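Local coordinates for protein putative fimbrium tip subunit Fim1C (Bacteroides ovatus, PDB 4EPS) that probably forms part of the tip of fimbriae, the filamentous cell-surface appendages that mediate cell adhesion and biofilm formation, at residues Thr351-Ile354 with His355-Phe358; Leu388-Asn391 with Asn392-Leu396; Asp397-Tyr400 with Asp401-Thr405; Cys409-Tyr412 with Gln413-Glu417. One frame throughout, in Å; residues are numbered along the deposited sequence. Where two conformers were deposited one is given.

Contact 1 of 4, residues Thr351-Ile354 with His355-Phe358; sequences TQSI and HDWF
The chain turns at Ser353 from an extended approach into helix 354-359, and the first helical bonds close at once: Trp357 N donates to Ser353 O at 3.0 Å and Phe358 N to Ile354 O at 2.8 Å. Ser353 is a worked example of an N-cap. With chi1 at 66°, its OG is folded between its own backbone N and carbonyl carbon, which aims it at the opening turn, where it accepts from Asp356 N at 2.9 Å along a nearly straight bond (163°). The reciprocal half of a capping box is not made directly. A water accepts a hydrogen bond from Ser353 N instead, and it lies beside Asp356 OD2 at a separation too short to be trusted. Gln352 covers the flank of the same turn. Its extended chain lays CG against Asp356 CB (3.7 Å) and carries OE1 to within 3.4 Å of Trp357 CB, close to the indole plane and at the ring edge, with the amide turned 67° from the ring. Replacing Gln352 by alanine would probably strip this cover from the backbone of Trp357 and leave a gap beside Asp356 CB. Ile354 N and His355 N, which no preceding helical turn can serve, are taken by the carboxylate of Glu474, while His355 ND1 bonds Ser369 OG. The start of the helix thus brings the Ser353 hydroxyl and the carboxylate of Glu474 to its first amide groups, an arrangement likely to balance the partial positive charge of that end.

Contact 2 of 4, residues Leu388-Asn391 with Asn392-Leu396; sequences LGYN and NSEVL
Tyr390 and Glu394, one turn apart, meet at the start of helix 389-403, where the regular i to i+4 backbone pattern begins with Asn392 N donating to Leu388 O, the N-cap residue, at 2.9 Å. The two sides of these opening turns differ sharply. On the buried side two neighbouring amides are locked together: Asn391 ND2 donates a hydrogen bond to Asn392 OD1 at 3.1 Å, the acceptor lying only 3° out of the donor's amide plane although the two amides are turned 76° against each other. Both have further mates. Asn391 ND2 also donates to Val368 O, and Asn392 ND2 bonds Ser472 OG, so these polar groups enter the interior already paired and with little freedom to rotate. On the other side Tyr390 and Glu394 are partly exposed and meet through their polar ends. Glu394 stretches back to meet the tyrosine hydroxyl, which donates to OE2 at an unusually short 2.5 Å. The oxygen arrives at the ring edge near its plane, with Glu394 CG lying 3.7 Å from Tyr390 CE2. Because Ser327 OG also bonds OE2, the carboxylate is gripped from helix 323-327 as well. Ser393, partly exposed and modelled in two conformers, faces helix 408-419 and bonds a glycerol that probably came from the crystallisation liquor. Back on the buried side, Val395 CG2 lies 3.4 Å from the backbone oxygen Asn391 O and 4.0 Å from the amide nitrogen Asn391 ND2.

Contact 3 of 4, residues Asp397-Tyr400 with Asp401-Thr405; sequences DLYY and DTFKT
Tyr399 and Phe403 pair across the last turn of helix 389-403, a helix C-terminus that ends where Lys404 adopts left-handed backbone angles (phi 56°). Among the backbone bonds, Phe403 N to Tyr399 O and Lys404 N to Tyr400 O (2.7 Å) remain sound. Thr402 N, by contrast, divides itself between two weak bonds, to Leu398 O and Tyr399 O, as the helix nears its end. The aromatic contact is oblique, the ring planes 37° apart and the centroids 4.5 Å from each other; Phe403 CD2 sits over the middle of the Tyr399 ring. Both rings also meet Trp357 edge-to-face, joining this turn to helix 354-359. Putting a serine in place of Tyr399 would probably leave Phe403 without the face it leans on and Trp357 short of one ring. A CH-pi contact lies beside this pair, at the left-handed residue: Lys404 CA stands over one face of the Tyr400 ring, 4.0 Å from its centroid, and the lysine chain, bent at chi2 (-71°), brings CD to 3.7 Å from Tyr400 CE2. Thr405 O approaches the edge of that ring in its plane, 3.3 Å from CD1. Two waters add polar bridges. One donates to Leu398 O and also bonds Thr402 OG1; the other bridges Tyr399 OH and Thr405 OG1, at 2.7 Å from each oxygen.

Contact 4 of 4, residues Cys409-Tyr412 with Gln413-Glu417; sequences CFQY and QDDCE
Asp415 turns back along its helix toward Gln411, one turn earlier. Its CB rests among carbonyl oxygens, 3.5 Å from both Gln411 O and Tyr412 O. Next comes CG, set anti to its own carbonyl carbon (chi1 -74°) and hence beside the backbone N, which places it 3.3 Å from Gln411 O, the very oxygen that accepts from Asp415 N. At the tip the two oxygens part company. OD1 meets Gln411 NE2 at 2.8 Å, a weak hydrogen bond bent to 129°, with the amide and carboxylate planes well out of parallel; OD2 lies farther from that nitrogen, at 3.9 Å. Gln411 was modelled in two conformers, so this weak link is doubtful. Helix 408-419 is amphipathic here, and Gln411 and Asp414 occupy its exposed side, whereas Cys409 and Cys416 face inward. Tyr412 stacks on Tyr504 of strand 502-509, and Cys416 packs on Phe506 of the same strand. Between these sides run Phe410 and Gln413, next to each other and pointing the same way, their ring and amide planes 22° apart. Gln413, itself modelled twice, brings OE1 to the ring edge, 4.1 Å from Phe410 CD1, while its NE2 donates to Trp429 O.

Overall arrangement
Contacts 2 and 3 are the two ends of one helix, 389-403, while contacts 1 and 4 belong to the helices before and after it. Contact 1 and the amide side of contact 2 are buried, contact 4 is partly so, and contact 3 lies at the surface. Leu396 links three of them, its CD1 packing 3.6 Å from Ile354 CD1 and its CD2 3.6 Å from Phe410 CE1; contacts 1 and 4 do not touch each other. The chemistry follows position: capping and carboxylates gather at the helix start in contact 1, paired amides in the interior of contact 2, waters and aromatic faces at the helix end in contact 3, and a weak and doubtful polar link on the outside of contact 4.

Contact 1 of 4, residues Thr351-Ile354 with His355-Phe358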
loop_
_atom_site.group_PDB
_atom_site.type_symbol
_atom_site.label_atom_id
_atom_site.label_comp_id
_atom_site.label_asym_id
_atom_site.label_seq_id
_atom_site.Cartn_x
_atom_site.Cartn_y
_atom_site.Cartn_z
ATOM N N THR A 351 -53.034 1.996 -0.250
ATOM C CA THR A 351 -54.035 2.594 -1.138
ATOM C C THR A 351 -53.289 3.601 -2.011
ATOM O O THR A 351 -53.407 3.580 -3.232
ATOM C CB THR A 351 -55.178 3.232 -0.316
ATOM O OG1 THR A 351 -55.815 2.223 0.466
ATOM C CG2 THR A 351 -56.199 3.930 -1.189
ATOM N N GLN A 352 -52.514 4.472 -1.367
ATOM C CA GLN A 352 -51.680 5.461 -2.021
ATOM C C GLN A 352 -50.211 5.015 -1.866
ATOM O O GLN A 352 -49.754 4.778 -0.742
ATOM C CB GLN A 352 -51.949 6.838 -1.406
ATOM C CG GLN A 352 -50.961 7.918 -1.801
ATOM C CD GLN A 352 -51.065 9.125 -0.906
ATOM O OE1 GLN A 352 -50.851 9.057 0.315
ATOM N NE2 GLN A 352 -51.305 10.272 -1.513
ATOM N N SER A 353 -49.479 4.882 -2.993
ATOM C CA SER A 353 -48.065 4.472 -2.950
ATOM C C SER A 353 -47.231 5.489 -2.190
ATOM O O SER A 353 -47.657 6.634 -2.026
ATOM C CB SER A 353 -47.508 4.309 -4.363
ATOM O OG SER A 353 -47.455 5.556 -5.041
ATOM N N ILE A 354 -46.032 5.091 -1.752
ATOM C CA ILE A 354 -45.115 6.015 -1.078
ATOM C C ILE A 354 -44.737 7.125 -2.074
ATOM O O ILE A 354 -44.634 8.285 -1.694
ATOM C CB ILE A 354 -43.882 5.246 -0.535
ATOM C CG1 ILE A 354 -44.326 4.268 0.579
ATOM C CG2 ILE A 354 -42.810 6.224 -0.007
ATOM C CD1 ILE A 354 -43.598 3.030 0.569
ATOM N N HIS A 355 -44.541 6.760 -3.350
ATOM C CA HIS A 355 -44.262 7.733 -4.401
ATOM C C HIS A 355 -45.382 8.796 -4.487
ATOM O O HIS A 355 -45.102 10.004 -4.469
ATOM C CB HIS A 355 -44.116 7.038 -5.766
ATOM C CG HIS A 355 -44.038 8.021 -6.881
ATOM N ND1 HIS A 355 -42.944 8.850 -7.026
ATOM C CD2 HIS A 355 -44.959 8.328 -7.827
ATOM C CE1 HIS A 355 -43.201 9.594 -8.087
ATOM N NE2 HIS A 355 -44.415 9.333 -8.585
ATOM N N ASP A 356 -46.635 8.341 -4.597
ATOM C CA ASP A 356 -47.778 9.252 -4.719
ATOM C C ASP A 356 -47.883 10.155 -3.490
ATOM O O ASP A 356 -48.095 11.363 -3.659
ATOM C CB ASP A 356 -49.086 8.494 -4.978
ATOM C CG ASP A 356 -49.260 7.985 -6.403
ATOM O OD1 ASP A 356 -48.447 8.368 -7.285
ATOM O OD2 ASP A 356 -50.184 7.183 -6.634
ATOM N N TRP A 357 -47.641 9.609 -2.274
ATOM C CA TRP A 357 -47.634 10.435 -1.060
ATOM C C TRP A 357 -46.525 11.474 -1.139
ATOM O O TRP A 357 -46.756 12.653 -0.863
ATOM C CB TRP A 357 -47.450 9.594 0.230
ATOM C CG TRP A 357 -47.035 10.431 1.414
ATOM C CD1 TRP A 357 -47.821 11.299 2.121
ATOM C CD2 TRP A 357 -45.708 10.565 1.951
ATOM N NE1 TRP A 357 -47.074 11.929 3.097
ATOM C CE2 TRP A 357 -45.776 11.496 3.015
ATOM C CE3 TRP A 357 -44.466 9.976 1.646
ATOM C CZ2 TRP A 357 -44.647 11.858 3.766
ATOM C CZ3 TRP A 357 -43.345 10.359 2.373
ATOM C CH2 TRP A 357 -43.441 11.292 3.416
ATOM N N PHE A 358 -45.311 11.019 -1.488
ATOM C CA PHE A 358 -44.096 11.833 -1.527
ATOM C C PHE A 358 -44.256 13.075 -2.440
ATOM O O PHE A 358 -43.857 14.171 -2.044
ATOM C CB PHE A 358 -42.898 10.959 -1.978
ATOM C CG PHE A 358 -41.607 11.702 -2.198
ATOM C CD1 PHE A 358 -40.830 12.110 -1.121
ATOM C CD2 PHE A 358 -41.169 12.000 -3.484
ATOM C CE1 PHE A 358 -39.639 12.805 -1.321
ATOM C CE2 PHE A 358 -39.967 12.688 -3.685
ATOM C CZ PHE A 358 -39.215 13.088 -2.603
HETATM O O HOH W 1 -50.687 4.980 -5.734
#

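Contact 2 of 4, residues Leu388-Asn391 with Asn392-Leu396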
loop_
_atom_site.group_PDB
_atom_site.type_symbol
_atom_site.label_atom_id
_atom_site.label_comp_id
_atom_site.label_asym_id
_atom_site.label_seq_id
_atom_site.Cartn_x
_atom_site.Cartn_y
_atom_site.Cartn_z
ATOM N N LEU A 388 -29.550 4.022 -4.618
ATOM C CA LEU A 388 -30.367 5.000 -3.870
ATOM C C LEU A 388 -30.960 4.454 -2.590
ATOM O O LEU A 388 -31.880 5.064 -2.049
ATOM C CB LEU A 388 -31.530 5.492 -4.789
ATOM C CG LEU A 388 -31.092 6.404 -5.956
ATOM C CD1 LEU A 388 -32.195 6.533 -6.986
ATOM C CD2 LEU A 388 -30.649 7.784 -5.438
ATOM N N GLY A 389 -30.456 3.316 -2.101
ATOM C CA GLY A 389 -31.002 2.700 -0.895
ATOM C C GLY A 389 -30.987 3.608 0.324
ATOM O O GLY A 389 -31.968 3.647 1.069
ATOM N N TYR A 390 -29.896 4.359 0.532
ATOM C CA TYR A 390 -29.850 5.241 1.710
ATOM C C TYR A 390 -30.960 6.310 1.595
ATOM O O TYR A 390 -31.758 6.488 2.536
ATOM C CB TYR A 390 -28.469 5.882 1.936
ATOM C CG TYR A 390 -28.533 6.708 3.203
ATOM C CD1 TYR A 390 -28.522 6.096 4.454
ATOM C CD2 TYR A 390 -28.800 8.077 3.150
ATOM C CE1 TYR A 390 -28.675 6.840 5.629
ATOM C CE2 TYR A 390 -28.973 8.828 4.317
ATOM C CZ TYR A 390 -28.919 8.203 5.551
ATOM O OH TYR A 390 -29.122 8.928 6.700
ATOM N N ASN A 391 -31.046 6.972 0.431
ATOM C CA ASN A 391 -32.121 7.915 0.130
ATOM C C ASN A 391 -33.467 7.290 0.461
ATOM O O ASN A 391 -34.302 7.916 1.127
ATOM C CB ASN A 391 -32.080 8.293 -1.373
ATOM C CG ASN A 391 -33.297 9.063 -1.810
ATOM O OD1 ASN A 391 -33.338 10.286 -1.699
ATOM N ND2 ASN A 391 -34.323 8.363 -2.288
ATOM N N ASN A 392 -33.712 6.061 -0.061
ATOM C CA ASN A 392 -34.996 5.381 0.122
ATOM C C ASN A 392 -35.331 5.168 1.603
ATOM O O ASN A 392 -36.507 5.290 1.966
ATOM C CB ASN A 392 -35.033 4.040 -0.648
ATOM C CG ASN A 392 -34.882 4.244 -2.145
ATOM O OD1 ASN A 392 -34.971 5.379 -2.655
ATOM N ND2 ASN A 392 -34.540 3.169 -2.873
ATOM N N SER A 393 -34.315 4.841 2.437
ATOM C CA SER A 393 -34.508 4.657 3.882
ATOM C C SER A 393 -34.973 5.969 4.526
ATOM O O SER A 393 -35.899 5.962 5.339
ATOM C CB SER A 393 -33.215 4.182 4.539
ATOM O OG SER A 393 -33.473 3.756 5.866
ATOM N N GLU A 394 -34.348 7.103 4.141
ATOM C CA GLU A 394 -34.721 8.407 4.695
ATOM C C GLU A 394 -36.130 8.811 4.244
ATOM O O GLU A 394 -36.862 9.379 5.049
ATOM C CB GLU A 394 -33.697 9.495 4.354
ATOM C CG GLU A 394 -32.474 9.409 5.266
ATOM C CD GLU A 394 -31.742 10.716 5.511
ATOM O OE1 GLU A 394 -32.076 11.727 4.851
ATOM O OE2 GLU A 394 -30.789 10.716 6.321
ATOM N N VAL A 395 -36.529 8.486 2.993
ATOM C CA VAL A 395 -37.886 8.810 2.516
ATOM C C VAL A 395 -38.900 7.944 3.278
ATOM O O VAL A 395 -39.942 8.455 3.695
ATOM C CB VAL A 395 -38.053 8.685 0.981
ATOM C CG1 VAL A 395 -39.506 8.964 0.567
ATOM C CG2 VAL A 395 -37.098 9.634 0.260
ATOM N N LEU A 396 -38.573 6.663 3.510
ATOM C CA LEU A 396 -39.466 5.787 4.260
ATOM C C LEU A 396 -39.610 6.241 5.732
ATOM O O LEU A 396 -40.681 6.061 6.318
ATOM C CB LEU A 396 -39.008 4.341 4.200
ATOM C CG LEU A 396 -40.144 3.315 4.059
ATOM C CD1 LEU A 396 -40.729 3.327 2.663
ATOM C CD2 LEU A 396 -39.637 1.920 4.300
#

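Contact 3 of 4, residues Asp397-Tyr400 with Asp401-Thr405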
loop_
_atom_site.group_PDB
_atom_site.type_symbol
_atom_site.label_atom_id
_atom_site.label_comp_id
_atom_site.label_asym_id
_atom_site.label_seq_id
_atom_site.Cartn_x
_atom_site.Cartn_y
_atom_site.Cartn_z
ATOM N N ASP A 397 -38.548 6.839 6.308
ATOM C CA ASP A 397 -38.575 7.380 7.679
ATOM C C ASP A 397 -39.515 8.580 7.727
ATOM O O ASP A 397 -40.324 8.681 8.659
ATOM C CB ASP A 397 -37.165 7.764 8.155
ATOM C CG ASP A 397 -36.297 6.590 8.555
ATOM O OD1 ASP A 397 -36.826 5.454 8.640
ATOM O OD2 ASP A 397 -35.087 6.804 8.798
ATOM N N LEU A 398 -39.469 9.443 6.684
ATOM C CA LEU A 398 -40.367 10.595 6.559
ATOM C C LEU A 398 -41.819 10.120 6.445
ATOM O O LEU A 398 -42.704 10.713 7.071
ATOM C CB LEU A 398 -39.986 11.480 5.361
ATOM C CG LEU A 398 -38.678 12.257 5.464
ATOM C CD1 LEU A 398 -38.373 12.946 4.151
ATOM C CD2 LEU A 398 -38.735 13.296 6.568
ATOM N N TYR A 399 -42.056 9.010 5.703
ATOM C CA TYR A 399 -43.385 8.407 5.581
ATOM C C TYR A 399 -43.835 7.897 6.951
ATOM O O TYR A 399 -44.987 8.115 7.333
ATOM C CB TYR A 399 -43.382 7.261 4.553
ATOM C CG TYR A 399 -44.736 6.620 4.351
ATOM C CD1 TYR A 399 -45.153 5.554 5.149
ATOM C CD2 TYR A 399 -45.577 7.034 3.323
ATOM C CE1 TYR A 399 -46.395 4.949 4.955
ATOM C CE2 TYR A 399 -46.809 6.423 3.105
ATOM C CZ TYR A 399 -47.216 5.384 3.929
ATOM O OH TYR A 399 -48.436 4.794 3.732
ATOM N N TYR A 400 -42.936 7.210 7.678
ATOM C CA TYR A 400 -43.253 6.705 9.013
ATOM C C TYR A 400 -43.621 7.860 9.974
ATOM O O TYR A 400 -44.593 7.740 10.716
ATOM C CB TYR A 400 -42.109 5.861 9.604
ATOM C CG TYR A 400 -42.454 5.340 10.985
ATOM C CD1 TYR A 400 -43.253 4.214 11.146
ATOM C CD2 TYR A 400 -42.063 6.031 12.130
ATOM C CE1 TYR A 400 -43.618 3.758 12.412
ATOM C CE2 TYR A 400 -42.441 5.599 13.401
ATOM C CZ TYR A 400 -43.201 4.452 13.538
ATOM O OH TYR A 400 -43.552 4.013 14.791
ATOM N N ASP A 401 -42.867 8.968 9.930
ATOM C CA ASP A 401 -43.087 10.159 10.763
ATOM C C ASP A 401 -44.500 10.720 10.588
ATOM O O ASP A 401 -45.067 11.257 11.537
ATOM C CB ASP A 401 -42.052 11.245 10.423
ATOM C CG ASP A 401 -40.625 10.936 10.864
ATOM O OD1 ASP A 401 -40.432 9.962 11.633
ATOM O OD2 ASP A 401 -39.702 11.677 10.449
ATOM N N THR A 402 -45.069 10.563 9.388
ATOM C CA THR A 402 -46.400 11.041 9.035
ATOM C C THR A 402 -47.499 10.024 9.392
ATOM O O THR A 402 -48.500 10.429 9.976
ATOM C CB THR A 402 -46.438 11.398 7.525
ATOM O OG1 THR A 402 -45.371 12.302 7.243
ATOM C CG2 THR A 402 -47.751 12.037 7.086
ATOM N N PHE A 403 -47.343 8.737 9.024
ATOM C CA PHE A 403 -48.413 7.742 9.172
ATOM C C PHE A 403 -48.257 6.748 10.335
ATOM O O PHE A 403 -49.248 6.105 10.706
ATOM C CB PHE A 403 -48.587 6.963 7.858
ATOM C CG PHE A 403 -48.956 7.862 6.699
ATOM C CD1 PHE A 403 -50.263 8.310 6.534
ATOM C CD2 PHE A 403 -47.988 8.304 5.806
ATOM C CE1 PHE A 403 -50.596 9.164 5.477
ATOM C CE2 PHE A 403 -48.322 9.153 4.750
ATOM C CZ PHE A 403 -49.623 9.575 4.589
ATOM N N LYS A 404 -47.030 6.591 10.874
ATOM C CA LYS A 404 -46.693 5.711 12.006
ATOM C C LYS A 404 -47.092 4.231 11.763
ATOM O O LYS A 404 -47.323 3.489 12.728
ATOM C CB LYS A 404 -47.308 6.245 13.335
ATOM C CG LYS A 404 -46.848 7.657 13.722
ATOM C CD LYS A 404 -45.396 7.743 14.175
ATOM C CE LYS A 404 -45.072 9.145 14.637
ATOM N NZ LYS A 404 -43.725 9.232 15.259
ATOM N N THR A 405 -47.134 3.800 10.479
ATOM C CA THR A 405 -47.460 2.419 10.114
ATOM C C THR A 405 -46.219 1.559 10.317
ATOM O O THR A 405 -45.155 1.860 9.760
ATOM C CB THR A 405 -48.004 2.319 8.680
ATOM O OG1 THR A 405 -48.962 3.358 8.452
ATOM C CG2 THR A 405 -48.642 0.963 8.399
HETATM O O HOH W 2 -43.088 13.410 6.823
HETATM O O HOH W 3 -49.557 3.442 5.809
#

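Contact 4 of 4, residues Cys409-Tyr412 with Gln413-Glu417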
loop_
_atom_site.group_PDB
_atom_site.type_symbol
_atom_site.label_atom_id
_atom_site.label_comp_id
_atom_site.label_asym_id
_atom_site.label_seq_id
_atom_site.Cartn_x
_atom_site.Cartn_y
_atom_site.Cartn_z
ATOM N N CYS A 409 -40.631 -4.413 7.134
ATOM C CA CYS A 409 -39.221 -4.121 6.782
ATOM C C CYS A 409 -38.472 -3.394 7.923
ATOM O O CYS A 409 -37.278 -3.634 8.099
ATOM C CB CYS A 409 -39.125 -3.344 5.477
ATOM S SG CYS A 409 -39.897 -1.711 5.531
ATOM N N PHE A 410 -39.176 -2.555 8.718
ATOM C CA PHE A 410 -38.570 -1.866 9.864
ATOM C C PHE A 410 -38.189 -2.837 10.983
ATOM O O PHE A 410 -37.212 -2.570 11.698
ATOM C CB PHE A 410 -39.520 -0.807 10.448
ATOM C CG PHE A 410 -39.915 0.316 9.519
ATOM C CD1 PHE A 410 -38.960 0.983 8.758
ATOM C CD2 PHE A 410 -41.228 0.775 9.480
ATOM C CE1 PHE A 410 -39.327 2.036 7.916
ATOM C CE2 PHE A 410 -41.587 1.844 8.658
ATOM C CZ PHE A 410 -40.638 2.465 7.882
ATOM N N GLN A 411 -38.965 -3.939 11.145
ATOM C CA GLN A 411 -38.695 -4.942 12.183
ATOM C C GLN A 411 -37.460 -5.750 11.821
ATOM O O GLN A 411 -36.635 -6.015 12.697
ATOM C CB GLN A 411 -39.900 -5.876 12.430
ATOM C CG GLN A 411 -39.722 -6.849 13.618
ATOM C CD GLN A 411 -39.262 -6.182 14.905
ATOM O OE1 GLN A 411 -40.021 -5.467 15.573
ATOM N NE2 GLN A 411 -37.999 -6.390 15.273
ATOM N N TYR A 412 -37.305 -6.110 10.527
ATOM C CA TYR A 412 -36.129 -6.847 10.063
ATOM C C TYR A 412 -34.895 -5.959 10.176
ATOM O O TYR A 412 -33.832 -6.474 10.557
ATOM C CB TYR A 412 -36.317 -7.419 8.631
ATOM C CG TYR A 412 -37.365 -8.510 8.611
ATOM C CD1 TYR A 412 -37.093 -9.772 9.134
ATOM C CD2 TYR A 412 -38.670 -8.243 8.206
ATOM C CE1 TYR A 412 -38.079 -10.759 9.192
ATOM C CE2 TYR A 412 -39.665 -9.216 8.278
ATOM C CZ TYR A 412 -39.367 -10.471 8.776
ATOM O OH TYR A 412 -40.348 -11.432 8.856
ATOM N N GLN A 413 -35.034 -4.636 9.875
ATOM C CA GLN A 413 -33.933 -3.672 9.988
ATOM C C GLN A 413 -33.476 -3.608 11.458
ATOM O O GLN A 413 -32.270 -3.637 11.745
ATOM C CB GLN A 413 -34.404 -2.294 9.478
ATOM C CG GLN A 413 -33.323 -1.220 9.402
ATOM C CD GLN A 413 -33.868 0.141 9.009
ATOM O OE1 GLN A 413 -34.936 0.580 9.470
ATOM N NE2 GLN A 413 -33.159 0.843 8.124
ATOM N N ASP A 414 -34.447 -3.520 12.384
ATOM C CA ASP A 414 -34.168 -3.459 13.837
ATOM C C ASP A 414 -33.428 -4.715 14.284
ATOM O O ASP A 414 -32.470 -4.615 15.055
ATOM C CB ASP A 414 -35.488 -3.308 14.634
ATOM C CG ASP A 414 -36.120 -1.932 14.571
ATOM O OD1 ASP A 414 -35.414 -0.966 14.185
ATOM O OD2 ASP A 414 -37.329 -1.815 14.909
ATOM N N ASP A 415 -33.883 -5.893 13.808
ATOM C CA ASP A 415 -33.289 -7.193 14.127
ATOM C C ASP A 415 -31.865 -7.292 13.616
ATOM O O ASP A 415 -31.014 -7.840 14.314
ATOM C CB ASP A 415 -34.114 -8.331 13.526
ATOM C CG ASP A 415 -35.428 -8.621 14.223
ATOM O OD1 ASP A 415 -35.698 -7.991 15.278
ATOM O OD2 ASP A 415 -36.208 -9.456 13.695
ATOM N N CYS A 416 -31.600 -6.764 12.389
ATOM C CA CYS A 416 -30.243 -6.765 11.811
ATOM C C CYS A 416 -29.336 -5.891 12.682
ATOM O O CYS A 416 -28.248 -6.316 13.067
ATOM C CB CYS A 416 -30.287 -6.270 10.363
ATOM S SG CYS A 416 -28.678 -6.240 9.525
ATOM N N GLU A 417 -29.808 -4.703 13.044
ATOM C CA GLU A 417 -29.061 -3.760 13.879
ATOM C C GLU A 417 -28.793 -4.350 15.282
ATOM O O GLU A 417 -27.705 -4.138 15.839
ATOM C CB GLU A 417 -29.849 -2.425 13.982
ATOM C CG GLU A 417 -29.242 -1.342 14.873
ATOM C CD GLU A 417 -27.766 -1.022 14.689
ATOM O OE1 GLU A 417 -27.276 -1.061 13.537
ATOM O OE2 GLU A 417 -27.107 -0.695 15.703
#